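Local coordinates for protein branched-chain alpha-ketoacid decarboxylase (Lactococcus lactis, PDB 2VBF) that probably decarboxylates branched-chain and aromatic alpha-keto acids to aldehydes, using thiamine diphosphate and a magnesium ion as cofactors, at residues Asp33-Leu38 with Arg171-Leu176; Phe91-Gly96 with Glu118-Pro123; Gly98-Ile103 with Met147-Pro152; Arg157-Ala162 with Tyr184-Val189. All coordinates share one frame; numbering follows the deposited sequence.

Overall arrangement
The four contacts sample one six-stranded parallel sheet and the helices packed on its two faces. Contacts 2 and 4 join strands 89-94, 116-122, 183-188 and 156-159 in that order; their centres lie about 9 Å apart, and Ser122 is hydrogen-bonded to Asn186. Contact 1 packs two helices on one face, touching contact 2 through Leu35 on Ile119 and contact 4 through Val172 on Ile185. Contact 3 lies on the opposite face of the sheet, its centre about 20 Å from that of contact 1 and 10 Å from that of contact 2. Contact 2 comes close to the cofactor: the Thr94 side chain is about 4 Å from a bound thiamine diphosphate, that of Leu100 in contact 3 about 9 Å.

Contact 1: Asp33-Leu38 with Arg171-Leu176; sequences DRLHEL and RVLSQL
In the helical layer on one face of the parallel sheet of the N-terminal thiamine diphosphate-binding domain, helix 27-37, with Leu38 following it, meets helix 165-179 through Arg34, Leu35 and Leu38 on one side and Leu173 and Leu176 on the other. The backbones stay well apart, with Arg34 CA and Leu173 CA 8.1 Å from each other, and side chains, mostly leucines, bridge the interval. Leu173 does most of the work, since each of its methyl groups has a different partner. Its CD1 lies 3.6 Å from Arg34 CB and, more loosely, 4.4 Å from Leu35 CD2; its CD2 meets Leu38 CD1 at 4.0 Å. Leu38 CD1 also reaches Leu176 CD2 at 4.2 Å, so one methyl group sits against two leucines a helical turn apart on the partner. A branched, apolar side chain suits this seam because two methyl groups can serve neighbours on different sides.

Arg34 presents only its aliphatic base to Leu173. The chain bends at chi2 (-52°) and carries the guanidinium group away to polar company. There Arg34 NH1 forms a salt bridge of 2.8 Å with Glu37 OE2, which receives it on the syn lone pair, although the carboxylate oxygen stands 22° out of the guanidinium plane. Arg34 NE pairs with Asp170 of the other helix, adding a charged link beside the leucine seam.

Toward the sheet, Leu35 rests on Ile119 while Leu173 and Leu176 rest on Val117, all above strand 116-122; Val172 turns to Thr158 of strand 156-159.

Contact 2: Phe91-Gly96 with Glu118-Pro123; sequences FLTTFG and EIVGSP
Phe91 holds CG between its backbone N and carbonyl carbon (chi1 73°), whereas Glu118 sends CG away from its own N (chi1 -178°) and runs on extended; together these torsions lay the glutamate chain across the phenylalanine ring. Glu118 CG lies over one ring face, 4.0 Å from the centroid, as a CH-pi contact, and the ring and carboxylate planes are 32° apart. Thr93 OG1 donates to the anti lone pair of Glu118 OE2 at 2.8 Å. Glutamate suits this buried place because its methylene stem lies on the ring while its carboxylate accepts the threonine hydroxyl. Putting an alanine here would probably leave the Thr93 hydroxyl without this acceptor and open a gap against the Phe91 ring.

In the parallel backbone pair, Thr93 N bonds to Ile119 O and Thr93 O accepts Gly121 N, both at 2.9 Å. Just past the end of strand 89-94, Phe95 N still reaches Gly121 O, and Pro123 CD covers one face of the Phe95 ring, 4.2 Å from its centroid.

Strands 89-94 and 116-122 flank the helix 97-111 of a beta-alpha-beta crossover. That helix covers the Phe91, Glu118 and Val120 face; helix 52-60 packs on Leu92 and Ile119; strand 183-188 continues the sheet.

Contact 3: Gly98-Ile103 with Met147-Pro152; sequences GELSAI and MKMHEP
Ile103 and His150 form the tight part of this contact, where helix 97-111, the crossover helix of a beta-alpha-beta unit, meets the end of helix 145-149 and the turn after it. Ile103 CD1 stands almost exactly over the imidazole centre, 3.7 Å from the centroid and only 9° off the ring normal, a CH-pi contact. With CG1 anti to the backbone N (chi1 -163°), the isoleucine reaches out far enough to put that methyl group on the ring. Glu99 approaches the same ring obliquely, its OE2 3.3 Å from His150 CE1. The carboxylate is not hydrogen-bonded to the histidine: OE1 pairs with Gly96 N and OE2 is directed to Tyr184 OH, at a separation too short to be certain of the bond's details, while His150 ND1 is held by Phe146 O. A flat, polar ring suits this position, since it offers a face to isoleucine and nitrogens to polar partners.

Leu100 CD2 and Met149 CE, 3.7 Å apart, make a second snug, buried patch at the subunit interface, where Leu100 packs on Ala107 and Met149 on Met149 of the neighbouring chain. Looser is Met147, partly exposed, which starts its side chain away from Gly98-Ile103 and comes no nearer to it than 5.7 Å.

At the edge of the imidazole, in its plane, a water lies 2.7 Å from His150 NE2 and donates to Glu99 O at 2.8 Å.

Contact 4: Arg157-Ala162 with Tyr184-Val189; sequences RTLLTA and YINLPV
Thr158 O accepts Asn186 N at 2.8 Å in a nearly straight bond (171°), the shortest link between two parallel strands of the beta-alpha-beta unit whose crossover helix is 165-179. Leu160 N continues the pattern to Asn186 O at 3.0 Å. Thr158 N to Tyr184 O is more bent, at 141°, and Arg157 CA approaches the same carbonyl oxygen at 3.2 Å in a CA-H...O contact.

On one face Leu159 and Asn186 run side by side, with Leu159 CD1 against the amide carbon CG. Asn186 suits a buried strand because its amide has a polar partner, ND2 bonding Ser122 OG on strand 116-122. Leu160, beyond the strand's end, is buried and apolar: its CD1 packs 3.6 Å from Ile185 CG2 and 3.7 Å from Leu187 CD1. With Leu160 cut back to an alanine, those two methyl groups would probably lose their shared neighbour and a gap would open beside them. Toward helix 165-179, Ile185 packs on Val172.

The backbone bonding stops at Pro188, whose ring nitrogen has no hydrogen to give; instead its CD carbon sits 3.4 Å from Leu160 O.

Contact 1: Asp33-Leu38 with Arg171-Leu176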
loop_
_atom_site.group_PDB
_atom_site.type_symbol
_atom_site.label_atom_id
_atom_site.label_comp_id
_atom_site.label_asym_id
_atom_site.label_seq_id
_atom_site.Cartn_x
_atom_site.Cartn_y
_atom_site.Cartn_z
ATOM N N ASP A 33 -7.448 20.879 -17.778
ATOM C CA ASP A 33 -7.975 22.234 -17.652
ATOM C C ASP A 33 -8.818 22.373 -16.379
ATOM O O ASP A 33 -8.660 23.340 -15.628
ATOM C CB ASP A 33 -8.800 22.630 -18.876
ATOM C CG ASP A 33 -7.950 23.180 -20.025
ATOM O OD1 ASP A 33 -6.737 23.390 -19.859
ATOM O OD2 ASP A 33 -8.514 23.411 -21.111
ATOM N N ARG A 34 -9.689 21.394 -16.129
ATOM C CA ARG A 34 -10.536 21.412 -14.936
ATOM C C ARG A 34 -9.709 21.306 -13.658
ATOM O O ARG A 34 -9.995 21.992 -12.688
ATOM C CB ARG A 34 -11.576 20.296 -14.968
ATOM C CG ARG A 34 -12.692 20.477 -16.005
ATOM C CD ARG A 34 -13.374 21.845 -15.897
ATOM N NE ARG A 34 -14.736 21.835 -16.433
ATOM C CZ ARG A 34 -15.529 22.907 -16.502
ATOM N NH1 ARG A 34 -15.101 24.095 -16.108
ATOM N NH2 ARG A 34 -16.756 22.800 -16.989
ATOM N N LEU A 35 -8.683 20.452 -13.660
ATOM C CA LEU A 35 -7.776 20.366 -12.511
ATOM C C LEU A 35 -7.071 21.698 -12.258
ATOM O O LEU A 35 -6.956 22.136 -11.116
ATOM C CB LEU A 35 -6.761 19.226 -12.681
ATOM C CG LEU A 35 -7.348 17.816 -12.786
ATOM C CD1 LEU A 35 -6.191 16.824 -12.931
ATOM C CD2 LEU A 35 -8.258 17.452 -11.592
ATOM N N HIS A 36 -6.607 22.350 -13.319
ATOM C CA HIS A 36 -6.044 23.698 -13.198
ATOM C C HIS A 36 -7.023 24.683 -12.552
ATOM O O HIS A 36 -6.637 25.468 -11.693
ATOM C CB HIS A 36 -5.609 24.234 -14.558
ATOM C CG HIS A 36 -5.215 25.678 -14.534
ATOM N ND1 HIS A 36 -4.016 26.110 -14.010
ATOM C CD2 HIS A 36 -5.867 26.789 -14.955
ATOM C CE1 HIS A 36 -3.942 27.425 -14.116
ATOM N NE2 HIS A 36 -5.056 27.863 -14.677
ATOM N N GLU A 37 -8.289 24.638 -12.969
ATOM C CA GLU A 37 -9.320 25.503 -12.395
ATOM C C GLU A 37 -9.467 25.308 -10.889
ATOM O O GLU A 37 -9.786 26.255 -10.159
ATOM C CB GLU A 37 -10.688 25.229 -13.008
ATOM C CG GLU A 37 -10.902 25.635 -14.431
ATOM C CD GLU A 37 -12.333 25.348 -14.871
ATOM O OE1 GLU A 37 -13.242 25.337 -14.010
ATOM O OE2 GLU A 37 -12.547 25.139 -16.076
ATOM N N LEU A 38 -9.267 24.066 -10.439
ATOM C CA LEU A 38 -9.316 23.733 -9.012
ATOM C C LEU A 38 -8.087 24.206 -8.225
ATOM O O LEU A 38 -8.054 24.060 -7.000
ATOM C CB LEU A 38 -9.488 22.219 -8.824
ATOM C CG LEU A 38 -10.782 21.586 -9.348
ATOM C CD1 LEU A 38 -10.738 20.054 -9.212
ATOM C CD2 LEU A 38 -12.001 22.161 -8.629
ATOM N N ARG A 171 -19.219 16.277 -13.475
ATOM C CA ARG A 171 -20.071 15.733 -12.427
ATOM C C ARG A 171 -19.236 15.384 -11.205
ATOM O O ARG A 171 -19.561 15.787 -10.096
ATOM C CB ARG A 171 -20.810 14.488 -12.895
ATOM C CG ARG A 171 -21.700 13.861 -11.795
ATOM C CD ARG A 171 -22.434 12.631 -12.264
ATOM N NE ARG A 171 -21.577 11.485 -12.576
ATOM C CZ ARG A 171 -21.037 10.680 -11.668
ATOM N NH1 ARG A 171 -21.209 10.904 -10.371
ATOM N NH2 ARG A 171 -20.310 9.653 -12.066
ATOM N N VAL A 172 -18.161 14.633 -11.411
ATOM C CA VAL A 172 -17.385 14.161 -10.258
ATOM C C VAL A 172 -16.602 15.309 -9.603
ATOM O O VAL A 172 -16.540 15.376 -8.380
ATOM C CB VAL A 172 -16.476 12.947 -10.613
ATOM C CG1 VAL A 172 -17.292 11.830 -11.286
ATOM C CG2 VAL A 172 -15.300 13.372 -11.492
ATOM N N LEU A 173 -16.045 16.230 -10.391
ATOM C CA LEU A 173 -15.313 17.357 -9.828
ATOM C C LEU A 173 -16.245 18.368 -9.164
ATOM O O LEU A 173 -15.859 19.038 -8.212
ATOM C CB LEU A 173 -14.429 18.032 -10.883
ATOM C CG LEU A 173 -13.333 17.148 -11.487
ATOM C CD1 LEU A 173 -12.521 17.910 -12.514
ATOM C CD2 LEU A 173 -12.405 16.587 -10.413
ATOM N N SER A 174 -17.470 18.486 -9.678
ATOM C CA SER A 174 -18.489 19.292 -9.006
ATOM C C SER A 174 -18.805 18.688 -7.636
ATOM O O SER A 174 -18.957 19.427 -6.657
ATOM C CB SER A 174 -19.751 19.404 -9.866
ATOM O OG SER A 174 -19.503 20.229 -10.995
ATOM N N GLN A 175 -18.864 17.356 -7.558
ATOM C CA GLN A 175 -19.034 16.666 -6.270
ATOM C C GLN A 175 -17.826 16.895 -5.355
ATOM O O GLN A 175 -17.987 17.075 -4.151
ATOM C CB GLN A 175 -19.303 15.176 -6.453
ATOM C CG GLN A 175 -19.939 14.494 -5.243
ATOM C CD GLN A 175 -21.376 14.939 -4.953
ATOM O OE1 GLN A 175 -21.977 15.757 -5.688
ATOM N NE2 GLN A 175 -21.949 14.380 -3.905
ATOM N N LEU A 176 -16.616 16.909 -5.917
ATOM C CA LEU A 176 -15.436 17.272 -5.121
ATOM C C LEU A 176 -15.612 18.663 -4.504
ATOM O O LEU A 176 -15.377 18.865 -3.316
ATOM C CB LEU A 176 -14.162 17.196 -5.958
ATOM C CG LEU A 176 -12.884 17.567 -5.201
ATOM C CD1 LEU A 176 -11.788 16.552 -5.458
ATOM C CD2 LEU A 176 -12.420 18.977 -5.527
#

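Contact 2: Phe91-Gly96 with Glu118-Pro123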
loop_
_atom_site.group_PDB
_atom_site.type_symbol
_atom_site.label_atom_id
_atom_site.label_comp_id
_atom_site.label_asym_id
_atom_site.label_seq_id
_atom_site.Cartn_x
_atom_site.Cartn_y
_atom_site.Cartn_z
ATOM N N PHE A 91 -3.786 12.775 -7.989
ATOM C CA PHE A 91 -2.725 11.815 -8.302
ATOM C C PHE A 91 -3.217 10.790 -9.328
ATOM O O PHE A 91 -4.414 10.611 -9.509
ATOM C CB PHE A 91 -2.123 11.176 -7.043
ATOM C CG PHE A 91 -3.012 10.173 -6.349
ATOM C CD1 PHE A 91 -2.790 8.807 -6.496
ATOM C CD2 PHE A 91 -4.023 10.595 -5.496
ATOM C CE1 PHE A 91 -3.601 7.883 -5.855
ATOM C CE2 PHE A 91 -4.829 9.677 -4.834
ATOM C CZ PHE A 91 -4.616 8.318 -5.016
ATOM N N LEU A 92 -2.256 10.191 -10.021
ATOM C CA LEU A 92 -2.485 9.316 -11.155
ATOM C C LEU A 92 -1.907 7.939 -10.868
ATOM O O LEU A 92 -0.724 7.822 -10.503
ATOM C CB LEU A 92 -1.792 9.903 -12.391
ATOM C CG LEU A 92 -1.813 9.093 -13.689
ATOM C CD1 LEU A 92 -3.228 8.876 -14.214
ATOM C CD2 LEU A 92 -0.904 9.749 -14.758
ATOM N N THR A 93 -2.705 6.896 -11.082
ATOM C CA THR A 93 -2.224 5.523 -10.915
ATOM C C THR A 93 -2.600 4.704 -12.131
ATOM O O THR A 93 -3.301 5.188 -13.023
ATOM C CB THR A 93 -2.825 4.872 -9.655
ATOM O OG1 THR A 93 -4.254 4.826 -9.776
ATOM C CG2 THR A 93 -2.441 5.652 -8.407
ATOM N N THR A 94 -2.132 3.462 -12.157
ATOM C CA THR A 94 -2.506 2.521 -13.193
ATOM C C THR A 94 -3.530 1.520 -12.631
ATOM O O THR A 94 -3.552 1.211 -11.442
ATOM C CB THR A 94 -1.254 1.849 -13.763
ATOM O OG1 THR A 94 -1.544 1.277 -15.050
ATOM C CG2 THR A 94 -0.715 0.819 -12.787
ATOM N N PHE A 95 -4.405 1.064 -13.522
ATOM C CA PHE A 95 -5.456 0.097 -13.241
ATOM C C PHE A 95 -5.020 -1.075 -12.348
ATOM O O PHE A 95 -3.941 -1.653 -12.558
ATOM C CB PHE A 95 -5.940 -0.473 -14.581
ATOM C CG PHE A 95 -7.194 -1.269 -14.487
ATOM C CD1 PHE A 95 -8.414 -0.632 -14.348
ATOM C CD2 PHE A 95 -7.173 -2.646 -14.564
ATOM C CE1 PHE A 95 -9.577 -1.347 -14.268
ATOM C CE2 PHE A 95 -8.352 -3.379 -14.479
ATOM C CZ PHE A 95 -9.553 -2.719 -14.329
ATOM N N GLY A 96 -5.855 -1.406 -11.360
ATOM C CA GLY A 96 -5.631 -2.551 -10.489
ATOM C C GLY A 96 -4.496 -2.370 -9.499
ATOM O O GLY A 96 -4.713 -2.035 -8.332
ATOM N N GLU A 118 -8.365 10.975 -7.558
ATOM C CA GLU A 118 -7.540 9.911 -8.116
ATOM C C GLU A 118 -7.965 9.630 -9.540
ATOM O O GLU A 118 -9.129 9.389 -9.796
ATOM C CB GLU A 118 -7.593 8.636 -7.295
ATOM C CG GLU A 118 -6.667 7.563 -7.890
ATOM C CD GLU A 118 -6.501 6.345 -7.005
ATOM O OE1 GLU A 118 -7.141 6.278 -5.923
ATOM O OE2 GLU A 118 -5.722 5.462 -7.422
ATOM N N ILE A 119 -7.002 9.673 -10.457
ATOM C CA ILE A 119 -7.218 9.331 -11.855
ATOM C C ILE A 119 -6.544 7.987 -12.072
ATOM O O ILE A 119 -5.363 7.832 -11.754
ATOM C CB ILE A 119 -6.581 10.363 -12.807
ATOM C CG1 ILE A 119 -7.145 11.771 -12.553
ATOM C CG2 ILE A 119 -6.755 9.925 -14.274
ATOM C CD1 ILE A 119 -6.315 12.892 -13.159
ATOM N N VAL A 120 -7.293 7.010 -12.577
ATOM C CA VAL A 120 -6.778 5.669 -12.795
ATOM C C VAL A 120 -6.766 5.385 -14.298
ATOM O O VAL A 120 -7.818 5.374 -14.933
ATOM C CB VAL A 120 -7.654 4.621 -12.090
ATOM C CG1 VAL A 120 -7.027 3.225 -12.235
ATOM C CG2 VAL A 120 -7.860 4.995 -10.634
ATOM N N GLY A 121 -5.572 5.220 -14.862
ATOM C CA GLY A 121 -5.427 4.831 -16.252
ATOM C C GLY A 121 -5.803 3.374 -16.440
ATOM O O GLY A 121 -5.331 2.518 -15.702
ATOM N N SER A 122 -6.668 3.096 -17.412
ATOM C CA SER A 122 -7.183 1.747 -17.628
ATOM C C SER A 122 -6.969 1.288 -19.076
ATOM O O SER A 122 -6.644 2.101 -19.956
ATOM C CB SER A 122 -8.672 1.662 -17.231
ATOM O OG SER A 122 -9.467 2.526 -18.018
ATOM N N PRO A 123 -7.117 -0.015 -19.322
ATOM C CA PRO A 123 -6.941 -0.524 -20.700
ATOM C C PRO A 123 -7.893 0.130 -21.716
ATOM O O PRO A 123 -8.913 0.708 -21.340
ATOM C CB PRO A 123 -7.227 -2.012 -20.566
ATOM C CG PRO A 123 -7.044 -2.332 -19.128
ATOM C CD PRO A 123 -7.422 -1.104 -18.372
#

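Contact 3: Gly98-Ile103 with Met147-Pro152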
loop_
_atom_site.group_PDB
_atom_site.type_symbol
_atom_site.label_atom_id
_atom_site.label_comp_id
_atom_site.label_asym_id
_atom_site.label_seq_id
_atom_site.Cartn_x
_atom_site.Cartn_y
_atom_site.Cartn_z
ATOM N N GLY A 98 -1.966 -0.141 -9.281
ATOM C CA GLY A 98 -1.715 1.220 -8.817
ATOM C C GLY A 98 -2.818 1.681 -7.875
ATOM O O GLY A 98 -2.579 2.070 -6.710
ATOM N N GLU A 99 -4.054 1.614 -8.362
ATOM C CA GLU A 99 -5.181 2.068 -7.562
ATOM C C GLU A 99 -5.341 1.296 -6.249
ATOM O O GLU A 99 -5.584 1.906 -5.202
ATOM C CB GLU A 99 -6.481 2.056 -8.380
ATOM C CG GLU A 99 -6.917 0.705 -8.877
ATOM C CD GLU A 99 -8.202 0.775 -9.681
ATOM O OE1 GLU A 99 -8.225 0.195 -10.793
ATOM O OE2 GLU A 99 -9.178 1.391 -9.179
ATOM N N LEU A 100 -5.213 -0.029 -6.274
ATOM C CA LEU A 100 -5.351 -0.787 -5.022
ATOM C C LEU A 100 -4.213 -0.520 -4.039
ATOM O O LEU A 100 -4.425 -0.584 -2.834
ATOM C CB LEU A 100 -5.525 -2.288 -5.275
ATOM C CG LEU A 100 -6.856 -2.681 -5.941
ATOM C CD1 LEU A 100 -6.955 -4.184 -6.051
ATOM C CD2 LEU A 100 -8.072 -2.103 -5.210
ATOM N N SER A 101 -3.028 -0.202 -4.541
ATOM C CA SER A 101 -1.921 0.193 -3.645
ATOM C C SER A 101 -2.225 1.523 -2.935
ATOM O O SER A 101 -1.786 1.761 -1.812
ATOM C CB SER A 101 -0.608 0.293 -4.414
ATOM O OG SER A 101 -0.148 -0.965 -4.900
ATOM N N ALA A 102 -2.995 2.380 -3.597
ATOM C CA ALA A 102 -3.276 3.733 -3.128
ATOM C C ALA A 102 -4.552 3.820 -2.259
ATOM O O ALA A 102 -4.809 4.856 -1.640
ATOM C CB ALA A 102 -3.409 4.675 -4.362
ATOM N N ILE A 103 -5.330 2.741 -2.189
ATOM C CA ILE A 103 -6.705 2.842 -1.644
ATOM C C ILE A 103 -6.729 3.211 -0.152
ATOM O O ILE A 103 -7.637 3.901 0.302
ATOM C CB ILE A 103 -7.583 1.600 -1.959
ATOM C CG1 ILE A 103 -9.076 1.916 -1.767
ATOM C CG2 ILE A 103 -7.192 0.389 -1.112
ATOM C CD1 ILE A 103 -9.967 0.835 -2.356
ATOM N N MET A 147 -13.228 -0.287 -9.346
ATOM C CA MET A 147 -14.048 0.896 -9.110
ATOM C C MET A 147 -15.117 0.603 -8.043
ATOM O O MET A 147 -15.345 1.434 -7.165
ATOM C CB MET A 147 -14.707 1.421 -10.395
ATOM C CG MET A 147 -15.457 2.743 -10.191
ATOM S SD MET A 147 -15.859 3.583 -11.731
ATOM C CE MET A 147 -17.206 2.559 -12.277
ATOM N N LYS A 148 -15.766 -0.557 -8.125
ATOM C CA LYS A 148 -16.735 -0.968 -7.100
ATOM C C LYS A 148 -16.096 -0.948 -5.698
ATOM O O LYS A 148 -16.691 -0.464 -4.734
ATOM C CB LYS A 148 -17.308 -2.352 -7.387
ATOM C CG LYS A 148 -18.241 -2.818 -6.279
ATOM C CD LYS A 148 -19.105 -3.992 -6.629
ATOM C CE LYS A 148 -20.230 -4.126 -5.604
ATOM N NZ LYS A 148 -20.891 -5.463 -5.634
ATOM N N MET A 149 -14.872 -1.459 -5.601
ATOM C CA MET A 149 -14.151 -1.499 -4.313
ATOM C C MET A 149 -13.909 -0.098 -3.738
ATOM O O MET A 149 -13.714 0.045 -2.532
ATOM C CB MET A 149 -12.829 -2.269 -4.427
ATOM C CG MET A 149 -13.039 -3.753 -4.712
ATOM S SD MET A 149 -11.626 -4.628 -5.398
ATOM C CE MET A 149 -10.499 -4.592 -4.009
ATOM N N HIS A 150 -13.936 0.937 -4.581
ATOM C CA HIS A 150 -13.759 2.300 -4.103
ATOM C C HIS A 150 -15.062 2.985 -3.631
ATOM O O HIS A 150 -15.030 4.127 -3.181
ATOM C CB HIS A 150 -13.120 3.156 -5.194
ATOM C CG HIS A 150 -11.646 2.940 -5.345
ATOM N ND1 HIS A 150 -11.119 1.858 -6.020
ATOM C CD2 HIS A 150 -10.587 3.650 -4.884
ATOM C CE1 HIS A 150 -9.799 1.929 -5.985
ATOM N NE2 HIS A 150 -9.450 2.998 -5.293
ATOM N N GLU A 151 -16.201 2.314 -3.776
ATOM C CA GLU A 151 -17.480 2.939 -3.437
ATOM C C GLU A 151 -17.519 3.521 -2.014
ATOM O O GLU A 151 -17.902 4.679 -1.852
ATOM C CB GLU A 151 -18.649 1.982 -3.705
ATOM C CG GLU A 151 -18.933 1.844 -5.198
ATOM C CD GLU A 151 -19.979 0.798 -5.551
ATOM O OE1 GLU A 151 -20.641 0.237 -4.640
ATOM O OE2 GLU A 151 -20.136 0.542 -6.762
ATOM N N PRO A 152 -17.073 2.755 -0.995
ATOM C CA PRO A 152 -17.168 3.310 0.363
ATOM C C PRO A 152 -16.229 4.458 0.718
ATOM O O PRO A 152 -16.422 5.083 1.767
ATOM C CB PRO A 152 -16.845 2.099 1.248
ATOM C CG PRO A 152 -17.093 0.897 0.360
ATOM C CD PRO A 152 -16.594 1.362 -0.961
HETATM O O HOH W 1 -7.079 4.180 -4.708
#

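Contact 4: Arg157-Ala162 with Tyr184-Val189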
loop_
_atom_site.group_PDB
_atom_site.type_symbol
_atom_site.label_atom_id
_atom_site.label_comp_id
_atom_site.label_asym_id
_atom_site.label_seq_id
_atom_site.Cartn_x
_atom_site.Cartn_y
_atom_site.Cartn_z
ATOM N N ARG A 157 -17.606 8.604 -8.448
ATOM C CA ARG A 157 -16.698 7.820 -9.273
ATOM C C ARG A 157 -17.241 7.680 -10.682
ATOM O O ARG A 157 -18.461 7.663 -10.873
ATOM C CB ARG A 157 -16.476 6.448 -8.643
ATOM C CG ARG A 157 -17.676 5.523 -8.640
ATOM C CD ARG A 157 -17.639 4.579 -7.450
ATOM N NE ARG A 157 -17.780 5.356 -6.240
ATOM C CZ ARG A 157 -18.931 5.836 -5.771
ATOM N NH1 ARG A 157 -20.096 5.581 -6.364
ATOM N NH2 ARG A 157 -18.919 6.565 -4.672
ATOM N N THR A 158 -16.344 7.584 -11.662
ATOM C CA THR A 158 -16.760 7.450 -13.055
ATOM C C THR A 158 -15.798 6.609 -13.886
ATOM O O THR A 158 -14.584 6.665 -13.682
ATOM C CB THR A 158 -16.938 8.846 -13.726
ATOM O OG1 THR A 158 -17.475 8.699 -15.062
ATOM C CG2 THR A 158 -15.616 9.604 -13.796
ATOM N N LEU A 159 -16.370 5.816 -14.791
ATOM C CA LEU A 159 -15.640 5.202 -15.901
ATOM C C LEU A 159 -15.921 6.037 -17.145
ATOM O O LEU A 159 -17.065 6.057 -17.640
ATOM C CB LEU A 159 -16.105 3.766 -16.140
ATOM C CG LEU A 159 -15.627 3.110 -17.444
ATOM C CD1 LEU A 159 -14.090 3.144 -17.557
ATOM C CD2 LEU A 159 -16.174 1.701 -17.553
ATOM N N LEU A 160 -14.898 6.712 -17.663
ATOM C CA LEU A 160 -15.110 7.622 -18.772
ATOM C C LEU A 160 -15.198 6.869 -20.104
ATOM O O LEU A 160 -14.576 5.818 -20.291
ATOM C CB LEU A 160 -14.009 8.675 -18.864
ATOM C CG LEU A 160 -13.768 9.583 -17.655
ATOM C CD1 LEU A 160 -12.617 10.532 -17.965
ATOM C CD2 LEU A 160 -15.032 10.352 -17.253
ATOM N N THR A 161 -16.007 7.442 -20.991
ATOM C CA THR A 161 -16.072 7.078 -22.397
ATOM C C THR A 161 -15.848 8.359 -23.182
ATOM O O THR A 161 -15.970 9.457 -22.645
ATOM C CB THR A 161 -17.461 6.524 -22.776
ATOM O OG1 THR A 161 -18.426 7.579 -22.735
ATOM C CG2 THR A 161 -17.883 5.388 -21.836
ATOM N N ALA A 162 -15.551 8.229 -24.471
ATOM C CA ALA A 162 -15.454 9.409 -25.341
ATOM C C ALA A 162 -16.691 10.319 -25.276
ATOM O O ALA A 162 -16.566 11.544 -25.241
ATOM C CB ALA A 162 -15.166 8.984 -26.786
ATOM N N TYR A 184 -13.019 9.881 -7.941
ATOM C CA TYR A 184 -12.309 8.826 -8.671
ATOM C C TYR A 184 -12.719 8.855 -10.145
ATOM O O TYR A 184 -13.907 8.844 -10.464
ATOM C CB TYR A 184 -12.667 7.505 -8.004
ATOM C CG TYR A 184 -12.204 6.205 -8.643
ATOM C CD1 TYR A 184 -11.206 5.439 -8.039
ATOM C CD2 TYR A 184 -12.833 5.676 -9.767
ATOM C CE1 TYR A 184 -10.823 4.207 -8.570
ATOM C CE2 TYR A 184 -12.462 4.442 -10.294
ATOM C CZ TYR A 184 -11.446 3.721 -9.701
ATOM O OH TYR A 184 -11.075 2.492 -10.206
ATOM N N ILE A 185 -11.717 8.881 -11.023
ATOM C CA ILE A 185 -11.907 8.961 -12.470
ATOM C C ILE A 185 -11.094 7.860 -13.113
ATOM O O ILE A 185 -9.872 7.865 -13.015
ATOM C CB ILE A 185 -11.465 10.339 -13.028
ATOM C CG1 ILE A 185 -12.297 11.466 -12.395
ATOM C CG2 ILE A 185 -11.545 10.361 -14.552
ATOM C CD1 ILE A 185 -11.802 12.875 -12.721
ATOM N N ASN A 186 -11.781 6.893 -13.721
ATOM C CA ASN A 186 -11.139 5.825 -14.478
ATOM C C ASN A 186 -11.091 6.302 -15.929
ATOM O O ASN A 186 -12.128 6.581 -16.531
ATOM C CB ASN A 186 -11.882 4.491 -14.272
ATOM C CG ASN A 186 -11.389 3.369 -15.175
ATOM O OD1 ASN A 186 -11.191 2.221 -14.727
ATOM N ND2 ASN A 186 -11.233 3.666 -16.447
ATOM N N LEU A 187 -9.870 6.405 -16.465
ATOM C CA LEU A 187 -9.605 6.982 -17.782
ATOM C C LEU A 187 -8.965 5.958 -18.730
ATOM O O LEU A 187 -7.750 5.716 -18.665
ATOM C CB LEU A 187 -8.657 8.165 -17.615
ATOM C CG LEU A 187 -8.204 8.952 -18.854
ATOM C CD1 LEU A 187 -9.388 9.657 -19.469
ATOM C CD2 LEU A 187 -7.154 9.965 -18.468
ATOM N N PRO A 188 -9.765 5.326 -19.595
ATOM C CA PRO A 188 -9.167 4.410 -20.580
ATOM C C PRO A 188 -8.181 5.127 -21.509
ATOM O O PRO A 188 -8.370 6.300 -21.810
ATOM C CB PRO A 188 -10.386 3.886 -21.344
ATOM C CG PRO A 188 -11.540 4.046 -20.343
ATOM C CD PRO A 188 -11.237 5.354 -19.688
ATOM N N VAL A 189 -7.138 4.432 -21.945
ATOM C CA VAL A 189 -6.133 5.042 -22.849
ATOM C C VAL A 189 -6.717 5.785 -24.056
ATOM O O VAL A 189 -6.412 6.966 -24.267
ATOM C CB VAL A 189 -5.146 4.002 -23.357
ATOM C CG1 VAL A 189 -4.156 4.657 -24.333
ATOM C CG2 VAL A 189 -4.421 3.373 -22.171
#